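Long-range contacts in [Ribosomal protein bS18]-alanine N-acetyltransferase (Escherichia coli O157:H7, PDB 5ISV), which probably transfers an acetyl group from acetyl-CoA to the N-terminal alanine of ribosomal protein bS18, as a GNAT-fold acetyltransferase: residues Phe32-Phe43 against Ala53-Leu61; Ala98-Ala106 against Phe120-Pro131. One frame throughout, in Å; residues are numbered along the deposited sequence. Where two conformers were deposited one is given.

Contact 1: Phe32-Phe43 against Ala53-Leu61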
loop_
_atom_site.group_PDB
_atom_site.type_symbol
_atom_site.label_atom_id
_atom_site.label_comp_id
_atom_site.label_asym_id
_atom_site.label_seq_id
_atom_site.Cartn_x
_atom_site.Cartn_y
_atom_site.Cartn_z
ATOM N N PHE A 32 -9.133 9.350 5.644
ATOM C CA PHE A 32 -9.671 8.351 4.718
ATOM C C PHE A 32 -10.524 8.927 3.618
ATOM O O PHE A 32 -10.377 8.563 2.468
ATOM C CB PHE A 32 -10.511 7.279 5.427
ATOM C CG PHE A 32 -9.733 6.063 5.922
ATOM C CD1 PHE A 32 -9.309 5.060 5.078
ATOM C CD2 PHE A 32 -9.427 5.978 7.258
ATOM C CE1 PHE A 32 -8.630 3.947 5.568
ATOM C CE2 PHE A 32 -8.774 4.868 7.770
ATOM C CZ PHE A 32 -8.336 3.878 6.899
ATOM N N ALA A 33 -11.465 9.790 3.977
ATOM C CA ALA A 33 -12.284 10.496 2.980
ATOM C C ALA A 33 -11.485 11.332 1.961
ATOM O O ALA A 33 -11.927 11.576 0.830
ATOM C CB ALA A 33 -13.251 11.420 3.695
ATOM N N SER A 34 -10.353 11.823 2.379
ATOM C CA SER A 34 -9.489 12.631 1.503
ATOM C C SER A 34 -8.772 11.755 0.469
ATOM O O SER A 34 -8.501 12.180 -0.651
ATOM C CB SER A 34 -8.465 13.376 2.341
ATOM O OG SER A 34 -9.096 14.383 3.130
ATOM N N ASN A 35 -8.482 10.511 0.836
ATOM C CA ASN A 35 -7.669 9.623 0.020
ATOM C C ASN A 35 -8.543 8.663 -0.834
ATOM O O ASN A 35 -8.412 7.414 -0.751
ATOM C CB ASN A 35 -6.668 8.877 0.920
ATOM C CG ASN A 35 -5.391 9.667 1.201
ATOM O OD1 ASN A 35 -4.458 9.759 0.372
ATOM N ND2 ASN A 35 -5.351 10.284 2.388
ATOM N N GLN A 36 -9.406 9.256 -1.656
ATOM C CA GLN A 36 -10.238 8.523 -2.600
ATOM C C GLN A 36 -10.541 9.364 -3.840
ATOM O O GLN A 36 -10.189 10.562 -3.921
ATOM C CB GLN A 36 -11.540 8.070 -1.927
ATOM C CG GLN A 36 -12.569 9.169 -1.772
ATOM C CD GLN A 36 -13.810 8.676 -1.049
ATOM O OE1 GLN A 36 -14.460 7.727 -1.483
ATOM N NE2 GLN A 36 -14.150 9.329 0.054
ATOM N N GLY A 37 -11.132 8.718 -4.837
ATOM C CA GLY A 37 -11.600 9.392 -6.064
ATOM C C GLY A 37 -10.853 8.976 -7.313
ATOM O O GLY A 37 -10.204 7.952 -7.309
ATOM N N GLU A 38 -10.888 9.804 -8.360
ATOM C CA GLU A 38 -10.458 9.358 -9.683
ATOM C C GLU A 38 -8.955 9.023 -9.807
ATOM O O GLU A 38 -8.611 8.209 -10.636
ATOM C CB GLU A 38 -10.966 10.277 -10.809
ATOM C CG GLU A 38 -10.144 11.496 -11.156
ATOM C CD GLU A 38 -10.781 12.293 -12.297
ATOM O OE1 GLU A 38 -11.354 11.689 -13.241
ATOM O OE2 GLU A 38 -10.703 13.537 -12.263
ATOM N N ARG A 39 -8.076 9.601 -8.982
ATOM C CA ARG A 39 -6.652 9.198 -9.027
ATOM C C ARG A 39 -6.341 7.955 -8.198
ATOM O O ARG A 39 -5.284 7.337 -8.347
ATOM C CB ARG A 39 -5.690 10.302 -8.650
ATOM C CG ARG A 39 -5.870 11.001 -7.330
ATOM C CD ARG A 39 -4.868 12.143 -7.178
ATOM N NE ARG A 39 -4.837 13.033 -8.350
ATOM C CZ ARG A 39 -5.470 14.204 -8.469
ATOM N NH1 ARG A 39 -6.239 14.691 -7.501
ATOM N NH2 ARG A 39 -5.346 14.902 -9.585
ATOM N N TYR A 40 -7.278 7.531 -7.360
ATOM C CA TYR A 40 -7.048 6.383 -6.498
ATOM C C TYR A 40 -7.360 5.054 -7.172
ATOM O O TYR A 40 -8.243 4.960 -7.978
ATOM C CB TYR A 40 -7.788 6.562 -5.181
ATOM C CG TYR A 40 -7.055 7.563 -4.328
ATOM C CD1 TYR A 40 -7.226 8.935 -4.535
ATOM C CD2 TYR A 40 -6.162 7.159 -3.350
ATOM C CE1 TYR A 40 -6.544 9.841 -3.758
ATOM C CE2 TYR A 40 -5.454 8.069 -2.559
ATOM C CZ TYR A 40 -5.643 9.426 -2.786
ATOM O OH TYR A 40 -4.899 10.357 -2.068
ATOM N N LEU A 41 -6.590 4.057 -6.769
ATOM C CA LEU A 41 -6.836 2.641 -7.119
ATOM C C LEU A 41 -6.764 1.871 -5.827
ATOM O O LEU A 41 -5.747 1.250 -5.528
ATOM C CB LEU A 41 -5.788 2.165 -8.140
ATOM C CG LEU A 41 -6.045 0.810 -8.823
ATOM C CD1 LEU A 41 -7.280 0.873 -9.691
ATOM C CD2 LEU A 41 -4.853 0.366 -9.651
ATOM N N ASN A 42 -7.875 1.926 -5.075
ATOM C CA ASN A 42 -7.923 1.375 -3.728
ATOM C C ASN A 42 -8.569 -0.022 -3.770
ATOM O O ASN A 42 -9.533 -0.236 -4.481
ATOM C CB ASN A 42 -8.789 2.292 -2.846
ATOM C CG ASN A 42 -8.136 3.658 -2.640
ATOM O OD1 ASN A 42 -6.938 3.791 -2.852
ATOM N ND2 ASN A 42 -8.891 4.646 -2.210
ATOM N N PHE A 43 -8.051 -0.901 -2.938
ATOM C CA PHE A 43 -8.491 -2.341 -2.906
ATOM C C PHE A 43 -8.756 -2.768 -1.478
ATOM O O PHE A 43 -8.165 -2.277 -0.519
ATOM C CB PHE A 43 -7.403 -3.249 -3.520
ATOM C CG PHE A 43 -7.239 -3.080 -5.002
ATOM C CD1 PHE A 43 -8.256 -3.470 -5.889
ATOM C CD2 PHE A 43 -6.069 -2.497 -5.525
ATOM C CE1 PHE A 43 -8.128 -3.320 -7.243
ATOM C CE2 PHE A 43 -5.945 -2.324 -6.883
ATOM C CZ PHE A 43 -6.958 -2.717 -7.741
ATOM N N ALA A 53 -8.403 -6.704 5.107
ATOM C CA ALA A 53 -7.259 -5.818 4.798
ATOM C C ALA A 53 -7.688 -4.810 3.736
ATOM O O ALA A 53 -8.637 -5.016 2.998
ATOM C CB ALA A 53 -6.080 -6.655 4.328
ATOM N N PHE A 54 -6.940 -3.695 3.666
ATOM C CA PHE A 54 -7.167 -2.725 2.590
ATOM C C PHE A 54 -5.819 -2.078 2.208
ATOM O O PHE A 54 -4.887 -2.134 2.984
ATOM C CB PHE A 54 -8.132 -1.596 3.036
ATOM C CG PHE A 54 -7.599 -0.745 4.144
ATOM C CD1 PHE A 54 -6.733 0.334 3.860
ATOM C CD2 PHE A 54 -7.887 -0.991 5.463
ATOM C CE1 PHE A 54 -6.210 1.052 4.879
ATOM C CE2 PHE A 54 -7.373 -0.244 6.482
ATOM C CZ PHE A 54 -6.518 0.799 6.187
ATOM N N ALA A 55 -5.825 -1.543 0.988
ATOM C CA ALA A 55 -4.632 -0.807 0.471
ATOM C C ALA A 55 -5.143 0.411 -0.274
ATOM O O ALA A 55 -5.956 0.333 -1.161
ATOM C CB ALA A 55 -3.832 -1.689 -0.438
ATOM N N ILE A 56 -4.549 1.562 0.070
ATOM C CA ILE A 56 -4.934 2.882 -0.500
ATOM C C ILE A 56 -3.740 3.354 -1.341
ATOM O O ILE A 56 -2.643 3.567 -0.798
ATOM C CB ILE A 56 -5.195 3.864 0.628
ATOM C CG1 ILE A 56 -6.158 3.406 1.687
ATOM C CG2 ILE A 56 -5.612 5.246 0.077
ATOM C CD1 ILE A 56 -7.525 3.117 1.176
ATOM N N THR A 57 -3.989 3.557 -2.635
ATOM C CA THR A 57 -2.909 3.890 -3.570
ATOM C C THR A 57 -3.358 5.002 -4.490
ATOM O O THR A 57 -4.431 4.927 -5.067
ATOM C CB THR A 57 -2.524 2.668 -4.432
ATOM O OG1 THR A 57 -2.124 1.595 -3.579
ATOM C CG2 THR A 57 -1.367 2.955 -5.415
ATOM N N GLN A 58 -2.509 6.072 -4.622
ATOM C CA GLN A 58 -2.807 7.136 -5.552
ATOM C C GLN A 58 -1.970 6.858 -6.790
ATOM O O GLN A 58 -0.785 6.532 -6.655
ATOM C CB GLN A 58 -2.365 8.491 -4.903
ATOM C CG GLN A 58 -2.925 9.744 -5.505
ATOM C CD GLN A 58 -2.235 10.948 -4.855
ATOM O OE1 GLN A 58 -2.685 11.485 -3.844
ATOM N NE2 GLN A 58 -1.049 11.182 -5.289
ATOM N N VAL A 59 -2.555 6.991 -7.972
ATOM C CA VAL A 59 -1.840 6.866 -9.234
ATOM C C VAL A 59 -1.869 8.220 -9.940
ATOM O O VAL A 59 -2.944 8.723 -10.255
ATOM C CB VAL A 59 -2.475 5.794 -10.160
ATOM C CG1 VAL A 59 -1.655 5.644 -11.434
ATOM C CG2 VAL A 59 -2.576 4.440 -9.445
ATOM N N VAL A 60 -0.680 8.793 -10.130
ATOM C CA VAL A 60 -0.505 10.100 -10.800
ATOM C C VAL A 60 0.342 9.857 -12.042
ATOM O O VAL A 60 1.494 9.422 -11.939
ATOM C CB VAL A 60 0.197 11.090 -9.853
ATOM C CG1 VAL A 60 0.326 12.401 -10.554
ATOM C CG2 VAL A 60 -0.573 11.284 -8.556
ATOM N N LEU A 61 -0.244 10.068 -13.216
ATOM C CA LEU A 61 0.379 9.660 -14.495
ATOM C C LEU A 61 0.762 8.152 -14.453
ATOM O O LEU A 61 -0.085 7.338 -14.141
ATOM C CB LEU A 61 1.562 10.597 -14.847
ATOM C CG LEU A 61 1.201 12.081 -14.815
ATOM C CD1 LEU A 61 2.451 12.899 -15.088
ATOM C CD2 LEU A 61 0.146 12.401 -15.866
HETATM O O HOH W 1 -4.377 -0.031 -3.536
#
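Residues Arg39-Phe43 run antiparallel to Ala55-Val59, with a single bridge at Tyr40 and Gln58 and a full hydrogen-bonded pair at Phe43 and Ala55, Phe43 N to Ala55 O at 3.0 Å and Ala55 N to Phe43 O at 2.9 Å. Further along, Leu41 N bonds to Thr57 O and Val59 N to Arg39 O. The return bond at Thr57 comes from a side chain instead: Thr57 N donates to Asn42 OD1 (3.0 Å), nearly along the C=O axis. With CG anti to its carbonyl carbon (chi1 -67°), Asn42 sends its amide obliquely across Ile56, OD1 3.5 Å from Ile56 CG2, while ND2 donates to Asn35 O at 3.2 Å, so one amide links Asn35, the first residue after the helix, to the backbone of strand 50-60 through Thr57 N. A water bridges the two backbones, donating to Leu41 O and, weakly, to Ala55 O, and is also hydrogen-bonded to Thr57 OG1. The Tyr40 ring lies between two layers: the Asn35-Gln36 peptide rests on one face, and Gln58 CG approaches the other, 4.1 Å from the ring centroid in a CH-pi contact. Tyr40 OH bonds to Asn35 OD1 at 2.6 Å from above the carbonyl plane, pinning the far end of the ring; its two faces are held by the packing. On the outer side the aliphatic part of Arg39 runs alongside Gln58. At the other end Phe32 turns its edge to the face of Phe54, an offset edge-to-face pair with planes at 68°. In the GNAT sheet, strand 50-60 lies between 43-47, which Phe43 begins, and 63-71, reached through backbone bonds of Phe54 and Ile56. Helix 12-22 touches Phe32 and Phe54, whereas helix 80-94 packs against Leu41, Phe43 and Thr57.

Contact 2: Ala98-Ala106 against Phe120-Pro131; sequences ATLWLEVRA and FNEATIRRNYYP
Leu100 and Leu102 meet the ring of Phe120 where strand 99-105 and the segment leading into strand 121-129 are separated in the GNAT sheet by strand 136-145; no backbone bond joins the two segments, and their nearest CA atoms at this end, Trp101 and Phe120, are 8.5 Å apart. The tight part is apolar. Leu102 CD2 sits over one face of Phe120, 4.0 Å from the ring centroid and 29° off its normal, and Leu100 CD2 touches Phe120 CZ at 3.7 Å. Helix 80-94 packs on Leu100, and Tyr115, the predicted proton donor, meets Phe120, so this cluster borders the probable active site. The side nearer solvent is looser and mostly polar, with one apolar touch, Trp101 CZ3 to Ala123 CB at 3.8 Å, Ala123 and Thr124 forming a classic beta bulge opposite Ile141. Glu103, the predicted proton acceptor, extends toward the other segment and receives Arg126 NH1 on the syn lone pair of OE2, a salt bridge of 2.9 Å with the oxygen in the guanidinium plane. The bend at chi3 (74°) folds Arg126 so that Tyr129 CE1 covers a face of its guanidinium. Water joins Glu103 OE1 to Tyr129 OH. Next along the chain, the Tyr130 ring is sandwiched between Tyr129 CD2 and Arg105 NE on opposite faces, with Arg105 CG 3.5 Å from Tyr130 CD2. The guanidinium and ring planes are 25° apart, and Arg105 also salt-bridges Glu137; Arg105 NH1 and NH2 both grip Pro131 O, at 2.8 and 3.0 Å.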
loop_
_atom_site.group_PDB
_atom_site.type_symbol
_atom_site.label_atom_id
_atom_site.label_comp_id
_atom_site.label_asym_id
_atom_site.label_seq_id
_atom_site.Cartn_x
_atom_site.Cartn_y
_atom_site.Cartn_z
ATOM N N ALA A 98 4.789 2.642 -14.254
ATOM C CA ALA A 98 6.236 2.429 -14.226
ATOM C C ALA A 98 6.807 2.044 -12.879
ATOM O O ALA A 98 7.708 1.201 -12.810
ATOM C CB ALA A 98 6.932 3.669 -14.727
ATOM N N THR A 99 6.340 2.693 -11.813
ATOM C CA THR A 99 6.857 2.442 -10.469
ATOM C C THR A 99 5.743 2.501 -9.462
ATOM O O THR A 99 4.694 3.117 -9.728
ATOM C CB THR A 99 7.919 3.490 -10.056
ATOM O OG1 THR A 99 7.336 4.794 -10.172
ATOM C CG2 THR A 99 9.167 3.401 -10.923
ATOM N N LEU A 100 5.971 1.791 -8.349
ATOM C CA LEU A 100 5.166 1.903 -7.134
ATOM C C LEU A 100 6.113 2.315 -5.986
ATOM O O LEU A 100 7.113 1.662 -5.736
ATOM C CB LEU A 100 4.466 0.572 -6.827
ATOM C CG LEU A 100 3.769 0.451 -5.481
ATOM C CD1 LEU A 100 2.607 1.450 -5.359
ATOM C CD2 LEU A 100 3.193 -0.964 -5.331
ATOM N N TRP A 101 5.712 3.330 -5.248
ATOM C CA TRP A 101 6.464 3.886 -4.114
ATOM C C TRP A 101 5.696 3.683 -2.814
ATOM O O TRP A 101 4.471 3.712 -2.799
ATOM C CB TRP A 101 6.604 5.426 -4.301
ATOM C CG TRP A 101 7.335 5.806 -5.493
ATOM C CD1 TRP A 101 6.854 5.896 -6.775
ATOM C CD2 TRP A 101 8.723 6.126 -5.556
ATOM N NE1 TRP A 101 7.868 6.234 -7.627
ATOM C CE2 TRP A 101 9.030 6.367 -6.905
ATOM C CE3 TRP A 101 9.749 6.204 -4.606
ATOM C CZ2 TRP A 101 10.311 6.753 -7.322
ATOM C CZ3 TRP A 101 11.046 6.578 -5.035
ATOM C CH2 TRP A 101 11.309 6.829 -6.368
ATOM N N LEU A 102 6.419 3.529 -1.732
ATOM C CA LEU A 102 5.811 3.506 -0.385
ATOM C C LEU A 102 6.784 4.031 0.633
ATOM O O LEU A 102 7.975 4.205 0.338
ATOM C CB LEU A 102 5.344 2.077 0.030
ATOM C CG LEU A 102 6.412 0.991 0.119
ATOM C CD1 LEU A 102 7.220 1.001 1.418
ATOM C CD2 LEU A 102 5.753 -0.391 -0.023
ATOM N N GLU A 103 6.279 4.293 1.829
ATOM C CA GLU A 103 7.074 4.773 2.938
ATOM C C GLU A 103 6.806 3.851 4.132
ATOM O O GLU A 103 5.640 3.460 4.356
ATOM C CB GLU A 103 6.603 6.183 3.280
ATOM C CG GLU A 103 7.673 7.176 3.487
ATOM C CD GLU A 103 7.175 8.610 3.456
ATOM O OE1 GLU A 103 6.014 8.865 3.806
ATOM O OE2 GLU A 103 7.962 9.488 3.080
ATOM N N VAL A 104 7.844 3.476 4.859
ATOM C CA VAL A 104 7.697 2.563 5.981
ATOM C C VAL A 104 8.566 3.015 7.140
ATOM O O VAL A 104 9.706 3.439 6.957
ATOM C CB VAL A 104 7.999 1.089 5.534
ATOM C CG1 VAL A 104 9.354 0.949 4.895
ATOM C CG2 VAL A 104 7.876 0.093 6.682
ATOM N N ARG A 105 8.036 2.973 8.349
ATOM C CA ARG A 105 8.805 3.190 9.566
ATOM C C ARG A 105 10.005 2.270 9.632
ATOM O O ARG A 105 9.868 1.056 9.437
ATOM C CB ARG A 105 7.898 2.990 10.785
ATOM C CG ARG A 105 6.973 4.149 10.982
ATOM C CD ARG A 105 5.783 3.835 11.859
ATOM N NE ARG A 105 4.987 5.006 12.153
ATOM C CZ ARG A 105 5.220 5.865 13.146
ATOM N NH1 ARG A 105 6.244 5.692 13.974
ATOM N NH2 ARG A 105 4.424 6.918 13.303
ATOM N N ALA A 106 11.182 2.810 9.929
ATOM C CA ALA A 106 12.419 2.018 9.920
ATOM C C ALA A 106 12.411 0.823 10.893
ATOM O O ALA A 106 13.127 -0.149 10.686
ATOM C CB ALA A 106 13.589 2.919 10.229
ATOM N N PHE A 120 11.002 -4.547 -3.997
ATOM C CA PHE A 120 11.221 -3.118 -3.618
ATOM C C PHE A 120 12.693 -2.869 -3.232
ATOM O O PHE A 120 13.310 -3.719 -2.609
ATOM C CB PHE A 120 10.337 -2.710 -2.439
ATOM C CG PHE A 120 8.881 -2.468 -2.784
ATOM C CD1 PHE A 120 7.960 -3.525 -2.850
ATOM C CD2 PHE A 120 8.398 -1.166 -2.973
ATOM C CE1 PHE A 120 6.641 -3.262 -3.134
ATOM C CE2 PHE A 120 7.077 -0.933 -3.255
ATOM C CZ PHE A 120 6.186 -1.967 -3.320
ATOM N N ASN A 121 13.204 -1.683 -3.584
ATOM C CA ASN A 121 14.562 -1.246 -3.242
ATOM C C ASN A 121 14.402 -0.013 -2.367
ATOM O O ASN A 121 13.534 0.794 -2.636
ATOM C CB ASN A 121 15.320 -0.816 -4.496
ATOM C CG ASN A 121 15.240 -1.833 -5.618
ATOM O OD1 ASN A 121 15.791 -2.922 -5.508
ATOM N ND2 ASN A 121 14.521 -1.497 -6.694
ATOM N N GLU A 122 15.247 0.157 -1.362
ATOM C CA GLU A 122 15.341 1.445 -0.634
ATOM C C GLU A 122 15.805 2.544 -1.602
ATOM O O GLU A 122 16.847 2.396 -2.226
ATOM C CB GLU A 122 16.352 1.324 0.509
ATOM C CG GLU A 122 16.567 2.603 1.306
ATOM C CD GLU A 122 17.561 2.416 2.433
ATOM O OE1 GLU A 122 17.280 1.608 3.338
ATOM O OE2 GLU A 122 18.623 3.070 2.408
ATOM N N ALA A 123 15.030 3.619 -1.715
ATOM C CA ALA A 123 15.352 4.733 -2.580
ATOM C C ALA A 123 16.051 5.791 -1.752
ATOM O O ALA A 123 17.013 6.369 -2.198
ATOM C CB ALA A 123 14.084 5.295 -3.223
ATOM N N THR A 124 15.533 6.070 -0.571
ATOM C CA THR A 124 16.066 7.061 0.319
ATOM C C THR A 124 15.529 6.901 1.734
ATOM O O THR A 124 14.617 6.129 1.987
ATOM C CB THR A 124 15.840 8.487 -0.208
ATOM O OG1 THR A 124 16.623 9.377 0.592
ATOM C CG2 THR A 124 14.411 8.917 -0.166
ATOM N N ILE A 125 16.129 7.625 2.651
ATOM C CA ILE A 125 15.792 7.629 4.057
ATOM C C ILE A 125 15.385 9.035 4.418
ATOM O O ILE A 125 15.969 9.984 3.901
ATOM C CB ILE A 125 16.965 7.142 4.934
ATOM C CG1 ILE A 125 17.295 5.689 4.619
ATOM C CG2 ILE A 125 16.652 7.286 6.421
ATOM C CD1 ILE A 125 18.605 5.227 5.201
ATOM N N ARG A 126 14.403 9.182 5.315
ATOM C CA ARG A 126 14.030 10.527 5.831
ATOM C C ARG A 126 14.267 10.506 7.315
ATOM O O ARG A 126 13.546 9.831 8.050
ATOM C CB ARG A 126 12.581 10.822 5.512
ATOM C CG ARG A 126 12.242 10.518 4.070
ATOM C CD ARG A 126 10.811 10.866 3.770
ATOM N NE ARG A 126 10.688 12.310 3.681
ATOM C CZ ARG A 126 9.602 12.964 3.326
ATOM N NH1 ARG A 126 8.455 12.339 3.034
ATOM N NH2 ARG A 126 9.673 14.295 3.296
ATOM N N ARG A 127 15.339 11.166 7.770
ATOM C CA ARG A 127 15.731 11.150 9.163
ATOM C C ARG A 127 14.627 11.691 10.055
ATOM O O ARG A 127 14.119 12.783 9.852
ATOM C CB ARG A 127 17.033 11.975 9.384
ATOM C CG ARG A 127 17.629 11.852 10.792
ATOM C CD ARG A 127 18.911 12.664 11.007
ATOM N NE ARG A 127 19.249 12.697 12.431
ATOM C CZ ARG A 127 20.200 13.452 12.989
ATOM N NH1 ARG A 127 20.937 14.291 12.247
ATOM N NH2 ARG A 127 20.402 13.384 14.299
ATOM N N ASN A 128 14.249 10.914 11.065
ATOM C CA ASN A 128 13.328 11.355 12.122
ATOM C C ASN A 128 11.965 11.846 11.584
ATOM O O ASN A 128 11.311 12.716 12.204
ATOM C CB ASN A 128 14.005 12.424 13.013
ATOM C CG ASN A 128 15.036 11.804 13.923
ATOM O OD1 ASN A 128 14.894 10.648 14.336
ATOM N ND2 ASN A 128 16.063 12.530 14.241
ATOM N N TYR A 129 11.530 11.253 10.454
ATOM C CA TYR A 129 10.299 11.653 9.785
ATOM C C TYR A 129 9.036 11.384 10.600
ATOM O O TYR A 129 8.057 12.122 10.526
ATOM C CB TYR A 129 10.188 11.011 8.395
ATOM C CG TYR A 129 8.997 11.493 7.628
ATOM C CD1 TYR A 129 9.044 12.780 7.044
ATOM C CD2 TYR A 129 7.808 10.763 7.560
ATOM C CE1 TYR A 129 7.986 13.282 6.345
ATOM C CE2 TYR A 129 6.720 11.270 6.868
ATOM C CZ TYR A 129 6.796 12.536 6.279
ATOM O OH TYR A 129 5.722 12.983 5.585
ATOM N N TYR A 130 9.028 10.278 11.333
ATOM C CA TYR A 130 7.843 9.828 12.023
ATOM C C TYR A 130 7.958 10.034 13.501
ATOM O O TYR A 130 9.004 9.750 14.074
ATOM C CB TYR A 130 7.556 8.323 11.766
ATOM C CG TYR A 130 7.009 7.999 10.386
ATOM C CD1 TYR A 130 5.758 8.459 10.003
ATOM C CD2 TYR A 130 7.739 7.250 9.458
ATOM C CE1 TYR A 130 5.232 8.207 8.750
ATOM C CE2 TYR A 130 7.200 6.987 8.180
ATOM C CZ TYR A 130 5.947 7.480 7.838
ATOM O OH TYR A 130 5.457 7.210 6.562
ATOM N N PRO A 131 6.825 10.368 14.164
ATOM C CA PRO A 131 6.831 10.330 15.626
ATOM C C PRO A 131 6.740 8.909 16.151
ATOM O O PRO A 131 6.129 8.026 15.529
ATOM C CB PRO A 131 5.556 11.098 16.001
ATOM C CG PRO A 131 4.630 10.760 14.893
ATOM C CD PRO A 131 5.487 10.724 13.645
HETATM O O HOH W 2 4.950 11.224 3.637
#

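Both contacts reach one mixed sheet, contact 1 toward its N-terminal half and contact 2 in the C-terminal half, centres about 18 Å apart. Contact 1 is mainly buried and lays the loop leading into strand 43-47 along strand 50-60 through backbone bonds, Asn42 standing in for one of them; contact 2 spans an intervening strand and has no backbone-to-backbone bond, so a side chain takes part in every bond across it. Its chemistry divides, apolar beside helix 80-94, which touches both contacts, and charged around Glu103, whereas contact 1 relies on amides, a hydroxyl and aromatic rings, Arg39 packing through its aliphatic part. The two meet where Thr57 CG2 packs on Leu100 CD1 at 4.2 Å.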